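Local coordinates for DUF2442 domain-containing protein (Rhodospirillum rubrum ATCC 11170, PDB 3K8R) that is of unknown function but belongs to the DUF2442 family and folds into two small three-stranded antiparallel sheets joined by loops and short helices, at residues A[28-33]-A[68-73]; A[57-62]-A[82-87]. One frame throughout, in Å; residues are numbered along the deposited sequence.

Contact 1: residues A[28-33]-A[68-73]; sequences AKARYD and CAVEIL. With EDO (1,2-ethanediol), chain C.
Ile72 and Val70 pack on Ala30 where edge strands of two three-stranded antiparallel sheets meet: 27-33 is outermost in one, 71-73 in the other. The segments run nearly opposite ways (161° between their end-to-end directions), yet no hydrogen bond crosses, so side-chain packing joins the sheets here. Ile72 shows how. Its CB points toward the other strand; CG1, lying beside the backbone N and anti to the carbonyl carbon (chi1 -59°), comes 4.0 Å from CB of Ala30. The chain then stays extended, carrying CD1 along the Ala28-Ala30 backbone, 3.4 Å from C of Ala28 and 3.8 Å from N of Ala30. The tip thus lies against peptide atoms next to the classic bulge that Ala28 and Lys29 form opposite Asp42. Val70 meets the same CB from a direction roughly at right angles to Ile72: its CG2 sits 4.1 Å from Ala30 CB, and its CG1 is 3.7 Å from Ala30 O and also close to CA of Arg31. Ala30 CB thus touches two branched side chains, with Leu79 of the second sheet as a further neighbour. At the far end Cys68 SG lies 4.1 Å from Tyr32 CD2, an oblique sulfur-aromatic contact, while the ring runs on so that its hydroxyl hydrogen-bonds Arg54. Arg31 points away from all this. A 1,2-ethanediol, probably from the crystallisation liquor and also bonded to Asp42, meets the guanidinium edge: Arg31 NH1 donates to its O2 over 2.8 Å at 162°.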
ATOM      1  N   ALA A  28       7.516  -0.950   9.459  1.00 32.05           N
ATOM      2  CA  ALA A  28       8.456  -1.776  10.221  1.00 30.71           C
ATOM      3  C   ALA A  28       9.807  -1.864   9.478  1.00 30.76           C
ATOM      4  O   ALA A  28      10.866  -1.854  10.087  1.00 30.18           O
ATOM      5  CB  ALA A  28       7.876  -3.155  10.444  1.00 29.54           C
ATOM      6  N   LYS A  29       9.757  -1.947   8.153  1.00 31.59           N
ATOM      7  CA  LYS A  29      10.947  -1.994   7.317  1.00 30.58           C
ATOM      8  C   LYS A  29      10.664  -1.256   6.025  1.00 30.52           C
ATOM      9  O   LYS A  29       9.523  -1.229   5.569  1.00 31.67           O
ATOM     10  CB  LYS A  29      11.298  -3.437   6.973  1.00 31.55           C
ATOM     11  CG  LYS A  29      11.773  -4.301   8.132  1.00 31.20           C
ATOM     12  CD  LYS A  29      12.069  -5.709   7.632  1.00 32.07           C
ATOM     13  CE  LYS A  29      12.581  -6.624   8.728  1.00 33.58           C
ATOM     14  NZ  LYS A  29      12.759  -8.020   8.234  1.00 34.45           N
ATOM     15  N   ALA A  30      11.706  -0.677   5.428  1.00 31.25           N
ATOM     16  CA  ALA A  30      11.603   0.056   4.153  1.00 29.68           C
ATOM     17  C   ALA A  30      12.860  -0.136   3.300  1.00 29.30           C
ATOM     18  O   ALA A  30      13.973  -0.067   3.805  1.00 28.15           O
ATOM     19  CB  ALA A  30      11.396   1.518   4.420  1.00 29.13           C
ATOM     20  N   ARG A  31      12.692  -0.366   2.004  1.00 29.86           N
ATOM     21  CA  ARG A  31      13.849  -0.535   1.122  1.00 29.32           C
ATOM     22  C   ARG A  31      13.541  -0.169  -0.321  1.00 29.91           C
ATOM     23  O   ARG A  31      12.384  -0.191  -0.749  1.00 30.34           O
ATOM     24  CB  ARG A  31      14.338  -1.982   1.168  1.00 28.84           C
ATOM     25  CG  ARG A  31      13.437  -2.986   0.476  1.00 28.98           C
ATOM     26  CD  ARG A  31      13.951  -4.406   0.644  1.00 29.85           C
ATOM     27  NE  ARG A  31      13.248  -5.375  -0.211  1.00 29.62           N
ATOM     28  CZ  ARG A  31      12.067  -5.928   0.058  1.00 31.62           C
ATOM     29  NH1 ARG A  31      11.392  -5.601   1.156  1.00 36.31           N
ATOM     30  NH2 ARG A  31      11.539  -6.803  -0.793  1.00 32.29           N
ATOM     31  N   TYR A  32      14.578   0.176  -1.070  1.00 29.68           N
ATOM     32  CA  TYR A  32      14.395   0.448  -2.476  1.00 30.10           C
ATOM     33  C   TYR A  32      14.728  -0.835  -3.230  1.00 30.81           C
ATOM     34  O   TYR A  32      15.749  -1.472  -2.982  1.00 31.30           O
ATOM     35  CB  TYR A  32      15.276   1.594  -2.948  1.00 30.48           C
ATOM     36  CG  TYR A  32      15.107   1.921  -4.421  1.00 28.97           C
ATOM     37  CD1 TYR A  32      13.951   2.538  -4.892  1.00 29.43           C
ATOM     38  CD2 TYR A  32      16.107   1.630  -5.335  1.00 27.98           C
ATOM     39  CE1 TYR A  32      13.800   2.835  -6.234  1.00 26.52           C
ATOM     40  CE2 TYR A  32      15.964   1.930  -6.673  1.00 29.53           C
ATOM     41  CZ  TYR A  32      14.812   2.533  -7.113  1.00 24.91           C
ATOM     42  OH  TYR A  32      14.684   2.831  -8.444  1.00 28.82           O
ATOM     43  N   ASP A  33      13.833  -1.231  -4.118  1.00 30.11           N
ATOM     44  CA  ASP A  33      14.025  -2.403  -4.931  1.00 30.17           C
ATOM     45  C   ASP A  33      14.394  -1.853  -6.309  1.00 31.75           C
ATOM     46  O   ASP A  33      13.582  -1.209  -6.971  1.00 32.92           O
ATOM     47  CB  ASP A  33      12.732  -3.218  -4.956  1.00 29.65           C
ATOM     48  CG  ASP A  33      12.814  -4.412  -5.851  1.00 29.36           C
ATOM     49  OD1 ASP A  33      13.781  -5.184  -5.750  1.00 31.15           O
ATOM     50  OD2 ASP A  33      11.892  -4.593  -6.662  1.00 34.86           O
ATOM     51  N   CYS A  68      18.252   4.082  -2.067  1.00 28.75           N
ATOM     52  CA  CYS A  68      18.501   3.040  -1.068  1.00 29.61           C
ATOM     53  C   CYS A  68      18.734   3.536   0.343  1.00 28.49           C
ATOM     54  O   CYS A  68      18.632   2.762   1.279  1.00 29.37           O
ATOM     55  CB  CYS A  68      19.729   2.247  -1.459  1.00 30.47           C
ATOM     56  SG  CYS A  68      19.510   1.490  -3.035  1.00 39.28           S
ATOM     57  N   ALA A  69      19.046   4.813   0.501  1.00 28.24           N
ATOM     58  CA  ALA A  69      19.303   5.375   1.823  1.00 28.97           C
ATOM     59  C   ALA A  69      18.050   5.507   2.692  1.00 28.91           C
ATOM     60  O   ALA A  69      18.148   5.984   3.824  1.00 29.38           O
ATOM     61  CB  ALA A  69      20.006   6.737   1.696  1.00 27.92           C
ATOM     62  N   VAL A  70      16.891   5.083   2.185  1.00 28.51           N
ATOM     63  CA  VAL A  70      15.644   5.242   2.918  1.00 27.84           C
ATOM     64  C   VAL A  70      15.757   4.687   4.321  1.00 28.41           C
ATOM     65  O   VAL A  70      16.360   3.639   4.526  1.00 27.81           O
ATOM     66  CB  VAL A  70      14.462   4.583   2.214  1.00 27.61           C
ATOM     67  CG1 VAL A  70      14.698   3.084   2.064  1.00 25.25           C
ATOM     68  CG2 VAL A  70      13.163   4.878   2.982  1.00 25.16           C
ATOM     69  N   GLU A  71      15.196   5.443   5.266  1.00 29.77           N
ATOM     70  CA  GLU A  71      15.168   5.132   6.702  1.00 29.82           C
ATOM     71  C   GLU A  71      13.770   5.390   7.262  1.00 30.32           C
ATOM     72  O   GLU A  71      13.027   6.210   6.727  1.00 30.05           O
ATOM     73  CB  GLU A  71      16.122   6.048   7.472  1.00 28.89           C
ATOM     74  CG  GLU A  71      17.588   5.729   7.380  1.00 28.26           C
ATOM     75  CD  GLU A  71      18.422   6.676   8.232  1.00 29.71           C
ATOM     76  OE1 GLU A  71      18.497   7.890   7.931  1.00 28.12           O
ATOM     77  OE2 GLU A  71      19.020   6.199   9.210  1.00 29.60           O
ATOM     78  N   ILE A  72      13.431   4.708   8.351  1.00 31.16           N
ATOM     79  CA  ILE A  72      12.138   4.893   9.010  1.00 31.46           C
ATOM     80  C   ILE A  72      12.338   5.806  10.219  1.00 32.97           C
ATOM     81  O   ILE A  72      13.213   5.568  11.047  1.00 32.16           O
ATOM     82  CB  ILE A  72      11.525   3.547   9.468  1.00 30.32           C
ATOM     83  CG1 ILE A  72      11.324   2.618   8.268  1.00 29.38           C
ATOM     84  CG2 ILE A  72      10.203   3.773  10.175  1.00 26.71           C
ATOM     85  CD1 ILE A  72      10.887   1.206   8.642  1.00 28.40           C
ATOM     86  N   LEU A  73      11.549   6.873  10.287  1.00 35.28           N
ATOM     87  CA  LEU A  73      11.578   7.791  11.431  1.00 37.36           C
ATOM     88  C   LEU A  73      10.136   8.079  11.862  1.00 38.27           C
ATOM     89  O   LEU A  73       9.196   7.809  11.127  1.00 39.89           O
ATOM     90  CB  LEU A  73      12.377   9.074  11.125  1.00 38.00           C
ATOM     91  CG  LEU A  73      13.922   8.973  11.079  1.00 39.19           C
ATOM     92  CD1 LEU A  73      14.515  10.311  10.664  1.00 37.04           C
ATOM     93  CD2 LEU A  73      14.565   8.505  12.407  1.00 37.12           C
TER
HETATM   94  C1  EDO C 124       7.713  -7.944   0.019  1.00 55.29           C
HETATM   95  O1  EDO C 124       8.044  -8.516  -1.255  1.00 57.04           O
HETATM   96  C2  EDO C 124       8.729  -8.406   1.063  1.00 56.78           C
HETATM   97  O2  EDO C 124       9.213  -7.270   1.789  1.00 55.67           O

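Contact 2: residues A[57-62]-A[82-87]; sequences QGLEGA and ETLDVD
Leu59 and Leu84 approach obliquely, with CD2 of Leu59 3.6 Å from CD1 of Leu84, and Leu59 slants across Val86 in the same fashion. CD2 of Leu59 therefore faces two apolar partners, the second being CG2 of Val86 at 4.1 Å. The same CD1 of Leu84 also reaches CB of Ala62 at 3.8 Å, which ties both ends of the Leu59-Ala62 type I turn to one methyl. Val86 spreads its branches over the loop: CG1, anti to the backbone N (chi1 169°), lies 3.9 Å from Gln57 O, while CG2 rests by the carbonyl of Gly58. With an alanine here, both methyls are gone, and Leu59 would probably lose much of its packing against this strand and face a gap beside the Gly58 carbonyl. Gly58 has a positive phi (104°), suited to glycine, and its N donates over 3.0 Å to Glu60 OE1 from above the carboxylate plane; the other oxygen forms a salt bridge with Arg107 and accepts a hydrogen bond from Trp103 NE1. No hydrogen bond joins the two segments. The Glu82-Asp85 type I turn and the G1 bulge of Asp85 and Val86 opposite Trp81 mark the connection of an antiparallel hairpin, 78-81 with 86-89.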
ATOM      1  N   GLN A  57       7.595  14.132  -3.950  1.00 30.58           N
ATOM      2  CA  GLN A  57       8.241  15.429  -3.904  1.00 30.26           C
ATOM      3  C   GLN A  57       9.573  15.377  -3.173  1.00 30.54           C
ATOM      4  O   GLN A  57       9.650  15.026  -1.979  1.00 30.36           O
ATOM      5  CB  GLN A  57       7.340  16.452  -3.220  1.00 30.92           C
ATOM      6  CG  GLN A  57       7.977  17.826  -3.151  1.00 31.27           C
ATOM      7  CD  GLN A  57       7.077  18.853  -2.550  1.00 30.10           C
ATOM      8  OE1 GLN A  57       6.177  18.540  -1.770  1.00 29.21           O
ATOM      9  NE2 GLN A  57       7.319  20.101  -2.898  1.00 31.70           N
ATOM     10  N   GLY A  58      10.613  15.758  -3.902  1.00 30.57           N
ATOM     11  CA  GLY A  58      11.965  15.797  -3.365  1.00 30.54           C
ATOM     12  C   GLY A  58      12.836  14.653  -3.831  1.00 30.86           C
ATOM     13  O   GLY A  58      14.026  14.663  -3.543  1.00 31.95           O
ATOM     14  N   LEU A  59      12.250  13.674  -4.536  1.00 30.12           N
ATOM     15  CA  LEU A  59      12.990  12.503  -5.032  1.00 29.34           C
ATOM     16  C   LEU A  59      12.912  12.327  -6.566  1.00 29.91           C
ATOM     17  O   LEU A  59      13.428  11.352  -7.110  1.00 28.95           O
ATOM     18  CB  LEU A  59      12.500  11.225  -4.322  1.00 28.40           C
ATOM     19  CG  LEU A  59      12.646  11.114  -2.791  1.00 28.11           C
ATOM     20  CD1 LEU A  59      12.080   9.793  -2.283  1.00 25.00           C
ATOM     21  CD2 LEU A  59      14.096  11.273  -2.324  1.00 27.02           C
ATOM     22  N   GLU A  60      12.321  13.285  -7.276  1.00 30.56           N
ATOM     23  CA  GLU A  60      12.164  13.159  -8.735  1.00 30.52           C
ATOM     24  C   GLU A  60      13.448  12.852  -9.485  1.00 29.72           C
ATOM     25  O   GLU A  60      13.407  12.154 -10.488  1.00 29.48           O
ATOM     26  CB  GLU A  60      11.580  14.426  -9.370  1.00 31.41           C
ATOM     27  CG  GLU A  60      10.206  14.870  -8.893  1.00 34.07           C
ATOM     28  CD  GLU A  60      10.253  15.776  -7.673  1.00 39.79           C
ATOM     29  OE1 GLU A  60      11.197  15.670  -6.853  1.00 43.24           O
ATOM     30  OE2 GLU A  60       9.333  16.607  -7.544  1.00 42.50           O
ATOM     31  N   GLY A  61      14.574  13.387  -9.014  1.00 29.19           N
ATOM     32  CA  GLY A  61      15.851  13.212  -9.695  1.00 28.61           C
ATOM     33  C   GLY A  61      16.883  12.362  -8.987  1.00 28.87           C
ATOM     34  O   GLY A  61      18.014  12.273  -9.441  1.00 29.35           O
ATOM     35  N   ALA A  62      16.508  11.715  -7.890  1.00 29.06           N
ATOM     36  CA  ALA A  62      17.456  10.886  -7.140  1.00 28.19           C
ATOM     37  C   ALA A  62      17.863   9.639  -7.913  1.00 28.27           C
ATOM     38  O   ALA A  62      17.088   9.122  -8.707  1.00 28.94           O
ATOM     39  CB  ALA A  62      16.867  10.493  -5.820  1.00 27.84           C
ATOM     40  N   GLU A  82      18.411  11.044   4.706  1.00 29.13           N
ATOM     41  CA  GLU A  82      19.302  11.969   5.401  1.00 27.49           C
ATOM     42  C   GLU A  82      20.007  12.952   4.469  1.00 26.42           C
ATOM     43  O   GLU A  82      19.701  14.146   4.484  1.00 25.11           O
ATOM     44  CB  GLU A  82      20.340  11.168   6.198  1.00 28.37           C
ATOM     45  CG  GLU A  82      21.165  11.987   7.186  1.00 29.86           C
ATOM     46  CD  GLU A  82      20.364  12.348   8.410  1.00 33.97           C
ATOM     47  OE1 GLU A  82      19.760  11.421   9.003  1.00 38.28           O
ATOM     48  OE2 GLU A  82      20.344  13.544   8.780  1.00 32.66           O
ATOM     49  N   THR A  83      20.930  12.443   3.654  1.00 25.95           N
ATOM     50  CA  THR A  83      21.721  13.277   2.756  1.00 25.32           C
ATOM     51  C   THR A  83      20.842  14.138   1.853  1.00 26.31           C
ATOM     52  O   THR A  83      21.089  15.328   1.714  1.00 26.88           O
ATOM     53  CB  THR A  83      22.696  12.442   1.894  1.00 25.19           C
ATOM     54  OG1 THR A  83      23.554  11.674   2.742  1.00 22.43           O
ATOM     55  CG2 THR A  83      23.551  13.348   1.011  1.00 23.59           C
ATOM     56  N   LEU A  84      19.809  13.552   1.257  1.00 26.71           N
ATOM     57  CA  LEU A  84      18.933  14.312   0.368  1.00 26.57           C
ATOM     58  C   LEU A  84      18.024  15.264   1.122  1.00 27.58           C
ATOM     59  O   LEU A  84      17.423  16.163   0.520  1.00 28.35           O
ATOM     60  CB  LEU A  84      18.068  13.383  -0.475  1.00 26.37           C
ATOM     61  CG  LEU A  84      18.745  12.554  -1.559  1.00 26.97           C
ATOM     62  CD1 LEU A  84      17.673  11.729  -2.264  1.00 28.17           C
ATOM     63  CD2 LEU A  84      19.500  13.418  -2.555  1.00 22.56           C
ATOM     64  N   ASP A  85      17.898  15.059   2.429  1.00 28.24           N
ATOM     65  CA  ASP A  85      17.036  15.902   3.266  1.00 28.63           C
ATOM     66  C   ASP A  85      15.576  15.877   2.765  1.00 28.46           C
ATOM     67  O   ASP A  85      14.980  16.915   2.467  1.00 28.80           O
ATOM     68  CB  ASP A  85      17.582  17.337   3.320  1.00 27.80           C
ATOM     69  CG  ASP A  85      16.877  18.197   4.346  1.00 28.83           C
ATOM     70  OD1 ASP A  85      16.162  17.625   5.201  1.00 29.69           O
ATOM     71  OD2 ASP A  85      17.052  19.441   4.295  1.00 29.13           O
ATOM     72  N   VAL A  86      15.021  14.675   2.655  1.00 27.99           N
ATOM     73  CA  VAL A  86      13.636  14.497   2.237  1.00 27.26           C
ATOM     74  C   VAL A  86      12.891  13.680   3.287  1.00 27.93           C
ATOM     75  O   VAL A  86      13.423  12.705   3.816  1.00 28.73           O
ATOM     76  CB  VAL A  86      13.539  13.827   0.861  1.00 26.84           C
ATOM     77  CG1 VAL A  86      12.107  13.411   0.572  1.00 22.55           C
ATOM     78  CG2 VAL A  86      14.081  14.772  -0.215  1.00 25.13           C
ATOM     79  N   ASP A  87      11.673  14.119   3.606  1.00 28.59           N
ATOM     80  CA  ASP A  87      10.794  13.448   4.566  1.00 29.02           C
ATOM     81  C   ASP A  87       9.402  13.268   3.971  1.00 29.13           C
ATOM     82  O   ASP A  87       8.753  14.231   3.583  1.00 30.71           O
ATOM     83  CB  ASP A  87      10.740  14.219   5.887  1.00 28.47           C
ATOM     84  CG  ASP A  87      11.957  13.964   6.757  1.00 29.00           C
ATOM     85  OD1 ASP A  87      12.410  12.807   6.810  1.00 33.98           O
ATOM     86  OD2 ASP A  87      12.451  14.901   7.409  1.00 32.74           O
TER

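The four segments alternate along the chain, 28-33, 57-62, 68-73 and 82-87, so the two contacts cross in sequence, and their centres are 13 Å apart. Both reach the sheet 71-73/78-81/86-89 at its opposite outer strands: contact 1 sets the first sheet against one, contact 2 a loop against the other. Between them, Arg54 hydrogen-bonds both Tyr32 OH and Ala62 O, and Leu67 of helix 64-67 touches Tyr32, Leu59 and Ala62. The contacts also meet directly, with Glu71 OE1 3.9 Å from Glu82 OE1, two carboxylates of like charge brought near each other. All four segments lie in the DUF2442 range, consistent with one compact unit.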